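Local coordinates for putative uncharacterized protein (Chaetomium thermophilum, PDB 5T8V) that probably takes part in loading the cohesin ring onto chromatin, as the Scc2 cohesin loader seen here in its HEAT-repeat C-terminal fragment, at residues S380-F385 with E425-L430; D420-E425 with T534-E539; D259-I264 with M311-T316; S301-V306 with V409-T414. All blocks are in the same frame, centred on the assembly; numbering follows the deposited sequence.

Interaction 1 (S380-F385 with E425-L430); sequences SYVIKF and ELLLRL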
loop_
_atom_site.group_PDB
_atom_site.type_symbol
_atom_site.label_atom_id
_atom_site.label_comp_id
_atom_site.label_asym_id
_atom_site.label_seq_id
_atom_site.Cartn_x
_atom_site.Cartn_y
_atom_site.Cartn_z
ATOM N N SER A 380 -31.030 -2.851 13.142
ATOM C CA SER A 380 -30.034 -3.288 14.111
ATOM C C SER A 380 -30.209 -4.757 14.470
ATOM O O SER A 380 -29.216 -5.446 14.711
ATOM C CB SER A 380 -30.093 -2.424 15.368
ATOM O OG SER A 380 -31.271 -2.682 16.105
ATOM N N TYR A 381 -31.449 -5.256 14.525
ATOM C CA TYR A 381 -31.643 -6.699 14.646
ATOM C C TYR A 381 -30.844 -7.428 13.573
ATOM O O TYR A 381 -30.035 -8.322 13.867
ATOM C CB TYR A 381 -33.129 -7.060 14.529
ATOM C CG TYR A 381 -34.024 -6.543 15.639
ATOM C CD1 TYR A 381 -33.528 -6.292 16.910
ATOM C CD2 TYR A 381 -35.378 -6.315 15.411
ATOM C CE1 TYR A 381 -34.355 -5.825 17.922
ATOM C CE2 TYR A 381 -36.207 -5.845 16.413
ATOM C CZ TYR A 381 -35.691 -5.603 17.666
ATOM O OH TYR A 381 -36.513 -5.136 18.666
ATOM N N VAL A 382 -31.041 -7.030 12.313
ATOM C CA VAL A 382 -30.345 -7.690 11.209
ATOM C C VAL A 382 -28.833 -7.620 11.412
ATOM O O VAL A 382 -28.142 -8.647 11.476
ATOM C CB VAL A 382 -30.757 -7.064 9.866
ATOM C CG1 VAL A 382 -30.034 -7.745 8.710
ATOM C CG2 VAL A 382 -32.264 -7.147 9.673
ATOM N N ILE A 383 -28.299 -6.400 11.518
ATOM C CA ILE A 383 -26.848 -6.219 11.529
ATOM C C ILE A 383 -26.224 -6.944 12.715
ATOM O O ILE A 383 -25.213 -7.644 12.579
ATOM C CB ILE A 383 -26.502 -4.718 11.531
ATOM C CG1 ILE A 383 -27.057 -4.045 10.271
ATOM C CG2 ILE A 383 -24.998 -4.499 11.644
ATOM C CD1 ILE A 383 -26.549 -4.630 8.958
ATOM N N LYS A 384 -26.816 -6.783 13.899
ATOM C CA LYS A 384 -26.322 -7.487 15.075
ATOM C C LYS A 384 -26.259 -8.985 14.823
ATOM O O LYS A 384 -25.261 -9.641 15.145
ATOM C CB LYS A 384 -27.207 -7.183 16.284
ATOM C CG LYS A 384 -26.841 -5.896 17.006
ATOM C CD LYS A 384 -28.002 -5.357 17.833
ATOM C CE LYS A 384 -28.414 -6.311 18.947
ATOM N NZ LYS A 384 -29.692 -5.887 19.592
ATOM N N PHE A 385 -27.313 -9.550 14.233
ATOM C CA PHE A 385 -27.303 -10.989 13.993
ATOM C C PHE A 385 -26.165 -11.383 13.055
ATOM O O PHE A 385 -25.312 -12.215 13.403
ATOM C CB PHE A 385 -28.650 -11.442 13.431
ATOM C CG PHE A 385 -28.797 -12.932 13.368
ATOM C CD1 PHE A 385 -29.055 -13.661 14.517
ATOM C CD2 PHE A 385 -28.670 -13.606 12.166
ATOM C CE1 PHE A 385 -29.185 -15.035 14.466
ATOM C CE2 PHE A 385 -28.803 -14.980 12.111
ATOM C CZ PHE A 385 -29.060 -15.694 13.263
ATOM N N GLU A 425 -29.402 2.137 2.745
ATOM C CA GLU A 425 -28.551 3.107 3.419
ATOM C C GLU A 425 -28.607 2.941 4.929
ATOM O O GLU A 425 -27.631 3.255 5.616
ATOM C CB GLU A 425 -28.951 4.530 3.026
ATOM C CG GLU A 425 -28.112 5.631 3.683
ATOM C CD GLU A 425 -28.581 5.985 5.084
ATOM O OE1 GLU A 425 -29.745 5.677 5.424
ATOM O OE2 GLU A 425 -27.782 6.568 5.849
ATOM N N LEU A 426 -29.729 2.465 5.466
ATOM C CA LEU A 426 -29.845 2.304 6.912
ATOM C C LEU A 426 -29.069 1.083 7.391
ATOM O O LEU A 426 -28.297 1.161 8.358
ATOM C CB LEU A 426 -31.320 2.201 7.305
ATOM C CG LEU A 426 -31.626 1.977 8.787
ATOM C CD1 LEU A 426 -30.932 3.008 9.661
ATOM C CD2 LEU A 426 -33.127 2.015 9.010
ATOM N N LEU A 427 -29.255 -0.054 6.717
ATOM C CA LEU A 427 -28.490 -1.249 7.050
ATOM C C LEU A 427 -26.996 -0.998 6.892
ATOM O O LEU A 427 -26.198 -1.332 7.777
ATOM C CB LEU A 427 -28.944 -2.410 6.167
ATOM C CG LEU A 427 -30.364 -2.911 6.436
ATOM C CD1 LEU A 427 -30.892 -3.685 5.248
ATOM C CD2 LEU A 427 -30.381 -3.778 7.683
ATOM N N LEU A 428 -26.601 -0.398 5.766
ATOM C CA LEU A 428 -25.194 -0.082 5.544
ATOM C C LEU A 428 -24.683 0.936 6.552
ATOM O O LEU A 428 -23.514 0.884 6.947
ATOM C CB LEU A 428 -24.995 0.441 4.122
ATOM C CG LEU A 428 -25.153 -0.586 3.001
ATOM C CD1 LEU A 428 -25.277 0.115 1.655
ATOM C CD2 LEU A 428 -23.980 -1.549 2.995
ATOM N N ARG A 429 -25.534 1.873 6.973
ATOM C CA ARG A 429 -25.123 2.868 7.958
ATOM C C ARG A 429 -24.792 2.207 9.288
ATOM O O ARG A 429 -23.720 2.436 9.861
ATOM C CB ARG A 429 -26.223 3.913 8.143
ATOM C CG ARG A 429 -25.854 5.052 9.086
ATOM C CD ARG A 429 -27.074 5.581 9.823
ATOM N NE ARG A 429 -28.122 6.028 8.910
ATOM C CZ ARG A 429 -29.343 6.385 9.291
ATOM N NH1 ARG A 429 -29.684 6.346 10.572
ATOM N NH2 ARG A 429 -30.229 6.777 8.388
ATOM N N LEU A 430 -25.709 1.385 9.802
ATOM C CA LEU A 430 -25.457 0.730 11.082
ATOM C C LEU A 430 -24.281 -0.232 10.981
ATOM O O LEU A 430 -23.456 -0.318 11.902
ATOM C CB LEU A 430 -26.715 0.007 11.555
ATOM C CG LEU A 430 -27.941 0.904 11.735
ATOM C CD1 LEU A 430 -29.132 0.078 12.166
ATOM C CD2 LEU A 430 -27.676 2.010 12.739
#
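Leu427 sets its CD2 methyl against two branched side chains of helix 357-391, lying 4.0 Å from Val382 CB and 4.1 Å from Ile383 CD1. The leucine does not leave its backbone aimed at the other helix; with CG anti to its own carbonyl carbon (chi1 -68°), the far end swings across and slants over both partners instead of running alongside them. Ile383 comes the other way, its CB directed toward helix 423-440, and its CD1 ends 3.5 Å from Leu427 O, so its longer branch covers a helix carbonyl as well as a methyl. This is helix-on-helix packing within an alpha-solenoid of HEAT repeats: the two short segments cross at -45° with their axes 9.4 Å apart, a spacing that branched aliphatic residues fill well. One turn on, Leu430 CB lies 4.3 Å from Ile383 CG1, while its CD1 comes within 3.6 Å of Ser380 N. Serine suits that spot because it is small enough to let a leucine methyl rest on the backbone, and its OG hydrogen-bonds back to Asn377 O in its own helix. Met311 and Val314 of helix 305-315 also pack on Leu427, and Ile310 of that helix on Val382.

Interaction 2 (D420-E425 with T534-E539); sequences DWPAAE and TFIISE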
loop_
_atom_site.group_PDB
_atom_site.type_symbol
_atom_site.label_atom_id
_atom_site.label_comp_id
_atom_site.label_asym_id
_atom_site.label_seq_id
_atom_site.Cartn_x
_atom_site.Cartn_y
_atom_site.Cartn_z
ATOM N N ASP A 420 -36.333 2.692 -4.530
ATOM C CA ASP A 420 -37.247 1.631 -4.121
ATOM C C ASP A 420 -36.809 0.959 -2.830
ATOM O O ASP A 420 -37.612 0.249 -2.213
ATOM C CB ASP A 420 -37.353 0.565 -5.212
ATOM C CG ASP A 420 -38.088 1.056 -6.435
ATOM O OD1 ASP A 420 -38.240 2.285 -6.592
ATOM O OD2 ASP A 420 -38.511 0.206 -7.247
ATOM N N TRP A 421 -35.563 1.164 -2.406
ATOM C CA TRP A 421 -34.968 0.389 -1.318
ATOM C C TRP A 421 -34.217 1.317 -0.370
ATOM O O TRP A 421 -32.996 1.223 -0.216
ATOM C CB TRP A 421 -34.048 -0.689 -1.886
ATOM C CG TRP A 421 -34.775 -1.693 -2.719
ATOM C CD1 TRP A 421 -34.804 -1.764 -4.080
ATOM C CD2 TRP A 421 -35.596 -2.768 -2.243
ATOM N NE1 TRP A 421 -35.588 -2.819 -4.483
ATOM C CE2 TRP A 421 -36.086 -3.451 -3.373
ATOM C CE3 TRP A 421 -35.963 -3.219 -0.970
ATOM C CZ2 TRP A 421 -36.920 -4.561 -3.271
ATOM C CZ3 TRP A 421 -36.792 -4.323 -0.871
ATOM C CH2 TRP A 421 -37.261 -4.981 -2.015
ATOM N N PRO A 422 -34.932 2.228 0.299
ATOM C CA PRO A 422 -34.261 3.153 1.226
ATOM C C PRO A 422 -33.654 2.483 2.450
ATOM O O PRO A 422 -32.890 3.139 3.169
ATOM C CB PRO A 422 -35.380 4.126 1.624
ATOM C CG PRO A 422 -36.644 3.396 1.355
ATOM C CD PRO A 422 -36.368 2.524 0.168
ATOM N N ALA A 423 -33.955 1.211 2.712
ATOM C CA ALA A 423 -33.354 0.522 3.846
ATOM C C ALA A 423 -31.907 0.121 3.596
ATOM O O ALA A 423 -31.214 -0.256 4.548
ATOM C CB ALA A 423 -34.172 -0.719 4.203
ATOM N N ALA A 424 -31.437 0.187 2.350
ATOM C CA ALA A 424 -30.040 -0.119 2.068
ATOM C C ALA A 424 -29.114 0.835 2.810
ATOM O O ALA A 424 -28.137 0.411 3.437
ATOM C CB ALA A 424 -29.777 -0.047 0.562
ATOM N N GLU A 425 -29.402 2.137 2.745
ATOM C CA GLU A 425 -28.551 3.107 3.419
ATOM C C GLU A 425 -28.607 2.941 4.929
ATOM O O GLU A 425 -27.631 3.255 5.616
ATOM C CB GLU A 425 -28.951 4.530 3.026
ATOM C CG GLU A 425 -28.112 5.631 3.683
ATOM C CD GLU A 425 -28.581 5.985 5.084
ATOM O OE1 GLU A 425 -29.745 5.677 5.424
ATOM O OE2 GLU A 425 -27.782 6.568 5.849
ATOM N N THR A 534 -43.628 5.344 2.356
ATOM C CA THR A 534 -43.845 5.784 3.733
ATOM C C THR A 534 -42.519 5.977 4.462
ATOM O O THR A 534 -42.331 6.968 5.182
ATOM C CB THR A 534 -44.730 4.785 4.482
ATOM O OG1 THR A 534 -44.138 3.480 4.442
ATOM C CG2 THR A 534 -46.116 4.727 3.864
ATOM N N PHE A 535 -41.585 5.042 4.277
ATOM C CA PHE A 535 -40.256 5.169 4.868
ATOM C C PHE A 535 -39.612 6.498 4.487
ATOM O O PHE A 535 -39.168 7.264 5.352
ATOM C CB PHE A 535 -39.394 3.991 4.409
ATOM C CG PHE A 535 -38.087 3.854 5.137
ATOM C CD1 PHE A 535 -36.969 4.550 4.716
ATOM C CD2 PHE A 535 -37.968 3.000 6.219
ATOM C CE1 PHE A 535 -35.763 4.410 5.373
ATOM C CE2 PHE A 535 -36.767 2.858 6.879
ATOM C CZ PHE A 535 -35.663 3.563 6.456
ATOM N N ILE A 536 -39.565 6.796 3.186
ATOM C CA ILE A 536 -38.947 8.042 2.739
ATOM C C ILE A 536 -39.687 9.245 3.309
ATOM O O ILE A 536 -39.071 10.252 3.671
ATOM C CB ILE A 536 -38.883 8.078 1.201
ATOM C CG1 ILE A 536 -37.733 7.193 0.718
ATOM C CG2 ILE A 536 -38.698 9.508 0.687
ATOM C CD1 ILE A 536 -37.738 6.921 -0.764
ATOM N N ILE A 537 -41.015 9.167 3.396
ATOM C CA ILE A 537 -41.786 10.271 3.964
ATOM C C ILE A 537 -41.346 10.541 5.397
ATOM O O ILE A 537 -41.161 11.699 5.802
ATOM C CB ILE A 537 -43.294 9.963 3.878
ATOM C CG1 ILE A 537 -43.751 9.946 2.420
ATOM C CG2 ILE A 537 -44.108 11.002 4.649
ATOM C CD1 ILE A 537 -45.128 9.339 2.213
ATOM N N SER A 538 -41.172 9.483 6.191
ATOM C CA SER A 538 -40.727 9.677 7.566
ATOM C C SER A 538 -39.313 10.250 7.610
ATOM O O SER A 538 -39.020 11.124 8.434
ATOM C CB SER A 538 -40.808 8.360 8.339
ATOM O OG SER A 538 -40.110 7.327 7.673
ATOM N N GLU A 539 -38.426 9.781 6.727
ATOM C CA GLU A 539 -37.096 10.381 6.644
ATOM C C GLU A 539 -37.184 11.875 6.358
ATOM O O GLU A 539 -36.452 12.677 6.951
ATOM C CB GLU A 539 -36.270 9.685 5.564
ATOM C CG GLU A 539 -35.730 8.329 5.968
ATOM C CD GLU A 539 -34.770 7.762 4.941
ATOM O OE1 GLU A 539 -34.754 8.265 3.792
ATOM O OE2 GLU A 539 -34.024 6.820 5.283
#
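Pro422 brings CB and CG obliquely onto the CD1 corner of the Phe535 ring, with CB 3.5 Å and CG 3.6 Å from Phe535 CD1; the proline ring and the phenyl group run antiparallel to one another. The phenyl group gets there because its CG is anti to the backbone N (chi1 -169°). Ile536 meets the same proline at about a right angle, its CG1 4.0 Å from Pro422 CB. A compact, rigid ring suits a place where two neighbouring side chains of a helix close in, and an alanine in place of Phe535 would probably open a gap beside Pro422 and leave its CB and CG without their aromatic neighbour. At the border, Glu425 OE1 and Glu539 OE2 are 4.4 Å apart; this like-charge pair is probably eased by Arg429, which forms a salt bridge with Glu425. Further out, Phe535 O accepts from both Ser538 OG and Glu539 N, tying that turn of helix 527-550 together. Ala423 N, next to the proline, probably donates to Gln315 OE1, and Asp420 is fixed by a salt bridge to Arg520. The arrangement is that of a HEAT-repeat solenoid in which the turn leading into helix 423-440 wedges against helix 527-550.

Interaction 3 (D259-I264 with M311-T316); sequences DMICQI and MRLVQT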
loop_
_atom_site.group_PDB
_atom_site.type_symbol
_atom_site.label_atom_id
_atom_site.label_comp_id
_atom_site.label_asym_id
_atom_site.label_seq_id
_atom_site.Cartn_x
_atom_site.Cartn_y
_atom_site.Cartn_z
ATOM N N ASP A 259 -44.898 -10.611 0.922
ATOM C CA ASP A 259 -45.993 -9.827 1.488
ATOM C C ASP A 259 -46.482 -10.440 2.794
ATOM O O ASP A 259 -46.686 -9.733 3.789
ATOM C CB ASP A 259 -47.139 -9.724 0.483
ATOM C CG ASP A 259 -46.796 -8.847 -0.704
ATOM O OD1 ASP A 259 -45.641 -8.376 -0.781
ATOM O OD2 ASP A 259 -47.677 -8.634 -1.563
ATOM N N MET A 260 -46.667 -11.760 2.812
ATOM C CA MET A 260 -47.179 -12.418 4.011
ATOM C C MET A 260 -46.224 -12.240 5.185
ATOM O O MET A 260 -46.648 -11.920 6.303
ATOM C CB MET A 260 -47.416 -13.901 3.725
ATOM C CG MET A 260 -48.171 -14.627 4.826
ATOM S SD MET A 260 -48.526 -16.346 4.421
ATOM C CE MET A 260 -49.707 -16.155 3.090
ATOM N N ILE A 261 -44.924 -12.440 4.951
ATOM C CA ILE A 261 -43.954 -12.314 6.035
ATOM C C ILE A 261 -43.901 -10.880 6.541
ATOM O O ILE A 261 -43.763 -10.642 7.744
ATOM C CB ILE A 261 -42.566 -12.799 5.581
ATOM C CG1 ILE A 261 -42.617 -14.285 5.217
ATOM C CG2 ILE A 261 -41.536 -12.562 6.693
ATOM C CD1 ILE A 261 -41.328 -14.825 4.623
ATOM N N CYS A 262 -43.984 -9.902 5.638
ATOM C CA CYS A 262 -44.033 -8.511 6.077
ATOM C C CYS A 262 -45.263 -8.253 6.936
ATOM O O CYS A 262 -45.195 -7.522 7.933
ATOM C CB CYS A 262 -44.020 -7.572 4.873
ATOM S SG CYS A 262 -42.434 -7.514 4.032
ATOM N N GLN A 263 -46.398 -8.845 6.568
ATOM C CA GLN A 263 -47.613 -8.657 7.353
ATOM C C GLN A 263 -47.455 -9.233 8.754
ATOM O O GLN A 263 -47.692 -8.540 9.749
ATOM C CB GLN A 263 -48.798 -9.290 6.631
ATOM C CG GLN A 263 -49.533 -8.314 5.748
ATOM C CD GLN A 263 -50.516 -7.475 6.529
ATOM O OE1 GLN A 263 -51.588 -7.949 6.889
ATOM N NE2 GLN A 263 -50.155 -6.228 6.803
ATOM N N ILE A 264 -47.054 -10.502 8.852
ATOM C CA ILE A 264 -46.834 -11.105 10.165
ATOM C C ILE A 264 -45.838 -10.274 10.967
ATOM O O ILE A 264 -46.035 -10.016 12.162
ATOM C CB ILE A 264 -46.360 -12.562 10.009
ATOM C CG1 ILE A 264 -47.420 -13.388 9.275
ATOM C CG2 ILE A 264 -46.046 -13.177 11.376
ATOM C CD1 ILE A 264 -46.983 -14.804 8.935
ATOM N N MET A 311 -34.763 -6.121 3.704
ATOM C CA MET A 311 -34.942 -4.687 3.521
ATOM C C MET A 311 -36.412 -4.302 3.627
ATOM O O MET A 311 -36.755 -3.314 4.289
ATOM C CB MET A 311 -34.357 -4.260 2.178
ATOM C CG MET A 311 -32.880 -4.602 2.041
ATOM S SD MET A 311 -32.218 -4.231 0.415
ATOM C CE MET A 311 -32.174 -2.464 0.520
ATOM N N ARG A 312 -37.298 -5.086 3.009
ATOM C CA ARG A 312 -38.729 -4.814 3.115
ATOM C C ARG A 312 -39.174 -4.763 4.572
ATOM O O ARG A 312 -39.915 -3.859 4.975
ATOM C CB ARG A 312 -39.525 -5.873 2.354
ATOM C CG ARG A 312 -39.575 -5.648 0.854
ATOM C CD ARG A 312 -40.701 -6.445 0.219
ATOM N NE ARG A 312 -42.009 -6.037 0.720
ATOM C CZ ARG A 312 -43.157 -6.594 0.350
ATOM N NH1 ARG A 312 -43.165 -7.589 -0.528
ATOM N NH2 ARG A 312 -44.301 -6.156 0.859
ATOM N N LEU A 313 -38.736 -5.734 5.376
ATOM C CA LEU A 313 -39.063 -5.723 6.798
ATOM C C LEU A 313 -38.548 -4.457 7.463
ATOM O O LEU A 313 -39.204 -3.902 8.353
ATOM C CB LEU A 313 -38.478 -6.957 7.487
ATOM C CG LEU A 313 -38.973 -8.329 7.025
ATOM C CD1 LEU A 313 -38.386 -9.418 7.909
ATOM C CD2 LEU A 313 -40.488 -8.398 7.026
ATOM N N VAL A 314 -37.372 -3.982 7.048
ATOM C CA VAL A 314 -36.861 -2.740 7.616
ATOM C C VAL A 314 -37.740 -1.557 7.224
ATOM O O VAL A 314 -37.855 -0.591 7.987
ATOM C CB VAL A 314 -35.399 -2.517 7.196
ATOM C CG1 VAL A 314 -34.897 -1.155 7.684
ATOM C CG2 VAL A 314 -34.521 -3.631 7.738
ATOM N N GLN A 315 -38.372 -1.599 6.047
ATOM C CA GLN A 315 -39.177 -0.465 5.596
ATOM C C GLN A 315 -40.638 -0.554 6.020
ATOM O O GLN A 315 -41.366 0.433 5.871
ATOM C CB GLN A 315 -39.122 -0.311 4.071
ATOM C CG GLN A 315 -37.903 -0.912 3.417
ATOM C CD GLN A 315 -37.611 -0.337 2.049
ATOM O OE1 GLN A 315 -36.454 -0.106 1.697
ATOM N NE2 GLN A 315 -38.655 -0.127 1.257
ATOM N N THR A 316 -41.090 -1.698 6.539
ATOM C CA THR A 316 -42.445 -1.775 7.075
ATOM C C THR A 316 -42.626 -0.931 8.328
ATOM O O THR A 316 -43.760 -0.788 8.797
ATOM C CB THR A 316 -42.824 -3.227 7.396
ATOM O OG1 THR A 316 -41.843 -3.809 8.267
ATOM C CG2 THR A 316 -42.943 -4.052 6.124
#
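The guanidinium of Arg312 is met in two ways from helix 247-267: Cys262 SG lies over one face, 3.7 Å from Arg312 NE, and Asp259 OD1 sits at the edge, close to the plane. The carboxylate of Asp259 is turned 80° from that plane, so the two groups do not pair flat. A single oxygen receives both N-H groups instead. Arg312 NH1 donates to Asp259 OD1 at 2.6 Å with an angle of 159°, arriving almost head-on to the C-O bond, whereas the bond from Arg312 NH2 to that oxygen, at 3.1 Å, is weak. A bend at chi3 curls the arginine chain past the cysteine toward the aspartate, its aliphatic part lying beside the sulfur. Cys262 suits the middle of the contact because it is small and weakly polar, tolerating a cation on one side and methyls on another: Leu313 CD2 touches its SG at 3.7 Å, and Thr316 CG2 lies 3.9 Å from its CB. Ile261 CG2 adds a looser touch, 4.3 Å from Leu313 CD2. Thr316 can offer its methyl because OG1 is bonded back to Leu313 O. The segments cross at -39° within the solenoid. Beyond them, helix 190-213 packs on Met260 and Ile264, helix 423-440 covers Met311 and Val314, and helix 527-550 meets Arg312 and Gln315.

Interaction 4 (S301-V306 with V409-T414); sequences SSIQPV and VEDFIT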
loop_
_atom_site.group_PDB
_atom_site.type_symbol
_atom_site.label_atom_id
_atom_site.label_comp_id
_atom_site.label_asym_id
_atom_site.label_seq_id
_atom_site.Cartn_x
_atom_site.Cartn_y
_atom_site.Cartn_z
ATOM N N SER A 301 -30.809 -4.705 -12.173
ATOM C CA SER A 301 -29.896 -5.439 -11.311
ATOM C C SER A 301 -30.635 -6.588 -10.621
ATOM O O SER A 301 -31.843 -6.782 -10.787
ATOM C CB SER A 301 -29.260 -4.499 -10.289
ATOM O OG SER A 301 -30.248 -3.866 -9.496
ATOM N N SER A 302 -29.891 -7.357 -9.828
ATOM C CA SER A 302 -30.424 -8.553 -9.196
ATOM C C SER A 302 -29.847 -8.707 -7.798
ATOM O O SER A 302 -28.661 -8.446 -7.571
ATOM C CB SER A 302 -30.111 -9.800 -10.027
ATOM O OG SER A 302 -30.556 -9.640 -11.363
ATOM N N ILE A 303 -30.701 -9.130 -6.865
ATOM C CA ILE A 303 -30.313 -9.431 -5.496
ATOM C C ILE A 303 -30.920 -10.775 -5.126
ATOM O O ILE A 303 -31.843 -11.265 -5.778
ATOM C CB ILE A 303 -30.770 -8.341 -4.502
ATOM C CG1 ILE A 303 -32.262 -8.048 -4.689
ATOM C CG2 ILE A 303 -29.938 -7.079 -4.685
ATOM C CD1 ILE A 303 -32.846 -7.120 -3.648
ATOM N N GLN A 304 -30.386 -11.378 -4.071
ATOM C CA GLN A 304 -31.013 -12.607 -3.607
ATOM C C GLN A 304 -32.284 -12.275 -2.824
ATOM O O GLN A 304 -32.327 -11.270 -2.109
ATOM C CB GLN A 304 -30.053 -13.425 -2.742
ATOM C CG GLN A 304 -29.396 -12.670 -1.612
ATOM C CD GLN A 304 -28.548 -13.569 -0.735
ATOM O OE1 GLN A 304 -28.679 -14.792 -0.768
ATOM N NE2 GLN A 304 -27.665 -12.964 0.051
ATOM N N PRO A 305 -33.329 -13.099 -2.940
ATOM C CA PRO A 305 -34.639 -12.696 -2.398
ATOM C C PRO A 305 -34.632 -12.447 -0.902
ATOM O O PRO A 305 -35.407 -11.610 -0.420
ATOM C CB PRO A 305 -35.542 -13.879 -2.772
ATOM C CG PRO A 305 -34.619 -15.036 -2.876
ATOM C CD PRO A 305 -33.341 -14.486 -3.434
ATOM N N VAL A 306 -33.786 -13.146 -0.144
ATOM C CA VAL A 306 -33.718 -12.903 1.292
ATOM C C VAL A 306 -33.315 -11.458 1.566
ATOM O O VAL A 306 -33.827 -10.823 2.494
ATOM C CB VAL A 306 -32.753 -13.898 1.962
ATOM C CG1 VAL A 306 -31.338 -13.731 1.419
ATOM C CG2 VAL A 306 -32.779 -13.731 3.474
ATOM N N VAL A 409 -24.071 -7.638 2.266
ATOM C CA VAL A 409 -23.451 -6.343 2.010
ATOM C C VAL A 409 -23.466 -6.035 0.520
ATOM O O VAL A 409 -23.788 -4.917 0.108
ATOM C CB VAL A 409 -22.023 -6.308 2.587
ATOM C CG1 VAL A 409 -21.299 -5.029 2.170
ATOM C CG2 VAL A 409 -22.072 -6.404 4.104
ATOM N N GLU A 410 -23.131 -7.020 -0.313
ATOM C CA GLU A 410 -23.122 -6.793 -1.755
ATOM C C GLU A 410 -24.499 -6.369 -2.253
ATOM O O GLU A 410 -24.625 -5.409 -3.025
ATOM C CB GLU A 410 -22.646 -8.052 -2.479
ATOM C CG GLU A 410 -21.150 -8.307 -2.354
ATOM C CD GLU A 410 -20.718 -9.590 -3.036
ATOM O OE1 GLU A 410 -20.718 -10.650 -2.374
ATOM O OE2 GLU A 410 -20.388 -9.539 -4.241
ATOM N N ASP A 411 -25.549 -7.067 -1.814
ATOM C CA ASP A 411 -26.894 -6.709 -2.258
ATOM C C ASP A 411 -27.293 -5.323 -1.760
ATOM O O ASP A 411 -27.892 -4.538 -2.506
ATOM C CB ASP A 411 -27.897 -7.760 -1.791
ATOM C CG ASP A 411 -27.813 -9.038 -2.597
ATOM O OD1 ASP A 411 -26.749 -9.291 -3.199
ATOM O OD2 ASP A 411 -28.809 -9.786 -2.636
ATOM N N PHE A 412 -26.971 -5.002 -0.504
ATOM C CA PHE A 412 -27.289 -3.678 0.022
ATOM C C PHE A 412 -26.591 -2.588 -0.782
ATOM O O PHE A 412 -27.197 -1.564 -1.112
ATOM C CB PHE A 412 -26.895 -3.589 1.498
ATOM C CG PHE A 412 -27.586 -4.595 2.384
ATOM C CD1 PHE A 412 -28.783 -5.178 2.005
ATOM C CD2 PHE A 412 -27.033 -4.954 3.603
ATOM C CE1 PHE A 412 -29.412 -6.101 2.823
ATOM C CE2 PHE A 412 -27.657 -5.873 4.425
ATOM C CZ PHE A 412 -28.846 -6.447 4.034
ATOM N N ILE A 413 -25.311 -2.788 -1.101
ATOM C CA ILE A 413 -24.595 -1.837 -1.949
ATOM C C ILE A 413 -25.306 -1.690 -3.288
ATOM O O ILE A 413 -25.510 -0.577 -3.784
ATOM C CB ILE A 413 -23.133 -2.281 -2.144
ATOM C CG1 ILE A 413 -22.397 -2.365 -0.801
ATOM C CG2 ILE A 413 -22.408 -1.335 -3.095
ATOM C CD1 ILE A 413 -22.159 -1.049 -0.121
ATOM N N THR A 414 -25.686 -2.815 -3.897
ATOM C CA THR A 414 -26.376 -2.759 -5.181
ATOM C C THR A 414 -27.606 -1.864 -5.107
ATOM O O THR A 414 -27.892 -1.108 -6.043
ATOM C CB THR A 414 -26.765 -4.170 -5.628
ATOM O OG1 THR A 414 -25.582 -4.911 -5.947
ATOM C CG2 THR A 414 -27.678 -4.133 -6.854
#
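Where a small beta hairpin runs into helix 305-315, the N-cap residue Gln304 gives its backbone N-H to Asp411 of helix 402-414. The bond from Gln304 N to Asp411 OD2 is 2.7 Å long with an angle of 151°, and it meets the oxygen on its syn side, 20° out of the carboxylate plane. The same OD2 bonds to Ser307 OG in the first turn of the helix, while OD1 forms a salt bridge with Arg293, so both oxygens of this buried carboxylate are engaged. Its negative charge near the start of helix 305-315 is probably favourable to the helix dipole. An alanine in place of Asp411 would probably leave the Gln304 N-H and the Ser307 hydroxyl without this acceptor and take from Arg293 its salt-bridge partner, leaving the weak, long pairing with Glu410.

Ile303 screens the aspartate with carbon. With CG1 flanked by both backbone neighbours (chi1 51°), its long branch leads away and the short one is left facing helix 402-414, where Ile303 CG2 lies 3.6 Å from Asp411 CB. Farther along, Thr414 turns its methyl to Ser301: Thr414 CG2 is 3.7 Å from Ser301 OG, which itself bonds to Asp299. Thr414 OG1 folds back on Glu410 O at 3.1 Å, a carbonyl that also takes Thr414 N from the opposite face. A backbone bond joins Ile303 to Phe295 in the hairpin of strands 295-296 and 302-303, and Pro305 follows in the first turn, where a proline costs no helix bond: a hairpin-to-helix connection inserted between the helices of the solenoid.

How the interactions relate
The four contacts gather in one region of the solenoid, with centres 13 to 16 Å apart. Interactions 1 and 2 both use helix 423-440, their segments overlapping at Glu425; interactions 3 and 4 share helix 305-315, the first near its end, the second at its start. Interactions 1, 2 and 3 are buried, whereas interaction 4 is only partly so. Chemistry follows place: aliphatic methyls fill interaction 1, a proline on an aromatic ring carries interaction 2, interaction 3 combines a sulfur and methyl core with a salt bridge to the partly exposed Asp259, and interaction 4 rests on a carboxylate receiving a helix-start N-H. Leu427 CD1 touches both Met311 of interaction 3 and Phe412 of interaction 4, and Leu426 links interaction 1 to Phe535.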